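Local coordinates for protein triacylglycerol lipase (Clostridium botulinum, PDB 5AH1) that probably hydrolyses ester bonds of triacylglycerols and of synthetic polyesters, as a zinc-binding lipase of the alpha/beta-hydrolase fold, at residues V62-P65 against S71-G74. Numbering follows the deposited sequence.
Sequences VEFP and SIIG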
# COMPACT_ATOMS: atom_id res chain seq x y z
N VAL A 62 -12.76 17.87 3.91
CA VAL A 62 -14.19 17.99 3.65
C VAL A 62 -15.00 17.43 4.80
O VAL A 62 -14.52 16.63 5.61
CB VAL A 62 -14.60 17.25 2.34
CG1 VAL A 62 -13.87 17.84 1.15
CG2 VAL A 62 -14.32 15.76 2.44
N GLU A 63 -16.23 17.91 4.89
CA GLU A 63 -17.23 17.30 5.75
C GLU A 63 -17.98 16.25 4.94
O GLU A 63 -18.05 16.32 3.70
CB GLU A 63 -18.21 18.35 6.29
CG GLU A 63 -17.62 19.27 7.36
CD GLU A 63 -17.38 18.58 8.71
OE1 GLU A 63 -18.29 17.87 9.21
OE2 GLU A 63 -16.27 18.74 9.26
N PHE A 64 -18.52 15.26 5.63
CA PHE A 64 -19.33 14.26 4.96
C PHE A 64 -20.54 14.94 4.31
O PHE A 64 -21.10 15.89 4.86
CB PHE A 64 -19.79 13.17 5.94
CG PHE A 64 -20.42 12.01 5.25
CD1 PHE A 64 -19.62 11.01 4.69
CD2 PHE A 64 -21.79 11.93 5.09
CE1 PHE A 64 -20.19 9.95 4.01
CE2 PHE A 64 -22.36 10.87 4.41
CZ PHE A 64 -21.55 9.88 3.86
N PRO A 65 -20.93 14.49 3.10
CA PRO A 65 -22.06 15.15 2.43
C PRO A 65 -23.31 15.30 3.30
O PRO A 65 -23.75 14.36 3.97
CB PRO A 65 -22.35 14.22 1.25
CG PRO A 65 -21.05 13.60 0.94
CD PRO A 65 -20.34 13.43 2.26
N SER A 71 -29.96 15.46 9.06
CA SER A 71 -29.46 14.41 9.92
C SER A 71 -28.96 13.24 9.08
O SER A 71 -29.62 12.80 8.14
CB SER A 71 -30.56 13.90 10.84
OG SER A 71 -31.00 14.93 11.71
N ILE A 72 -27.80 12.72 9.44
CA ILE A 72 -27.34 11.46 8.87
C ILE A 72 -28.01 10.35 9.66
O ILE A 72 -27.94 10.34 10.89
CB ILE A 72 -25.81 11.32 8.96
CG1 ILE A 72 -25.13 12.52 8.32
CG2 ILE A 72 -25.34 10.02 8.32
CD1 ILE A 72 -25.49 12.75 6.87
N ILE A 73 -28.69 9.44 8.96
CA ILE A 73 -29.48 8.42 9.63
C ILE A 73 -29.12 7.00 9.25
O ILE A 73 -29.61 6.07 9.87
CB ILE A 73 -31.01 8.61 9.34
CG1 ILE A 73 -31.36 8.33 7.86
CG2 ILE A 73 -31.45 10.00 9.78
CD1 ILE A 73 -32.85 8.31 7.56
N GLY A 74 -28.26 6.83 8.25
CA GLY A 74 -27.98 5.52 7.70
C GLY A 74 -26.56 5.03 7.91
O GLY A 74 -26.09 4.14 7.20
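P65 and I72 mark the closest approach of two irregular backbone segments, 62-65 and 71-74, whose chains stay well apart, with 9.1 Å between P65 CA and I72 CA. Side-chain reach bridges the gap, and the whole contact buries 80 Å². About half of it falls to I72, which points toward 62-65 and extends CG1 and CD1 across. With CG1 beside its backbone N (chi1 -55°) and CD1 turned again at chi2 (-58°), the branch is bent, and the methyl CD1 alone does the touching. It lies 3.7 Å from P65 O, a van der Waals approach to a carbonyl oxygen, and 4.2 Å from F64 CD2, at the edge of the ring and near its plane. Both segments belong to the long connection that runs from helix 49-54 to strand 80-83, a strand of the parallel sheet of the alpha/beta-hydrolase fold; the five residues between them form neither helix nor strand, and the contact joins two parts of this connection on the periphery, its centre about 28 Å from the centre of the chain. F64 holds CG anti to its own backbone N (chi1 -170°), which brings the CD2 edge of the ring up to I72 CD1, while P65 CD sits 3.3 Å above one ring face, offset toward the rim. Residues near the C-terminus also pack here: F446 of helix 437-448 meets the F64 ring edge-to-face, and N449 touches both F64 and I72.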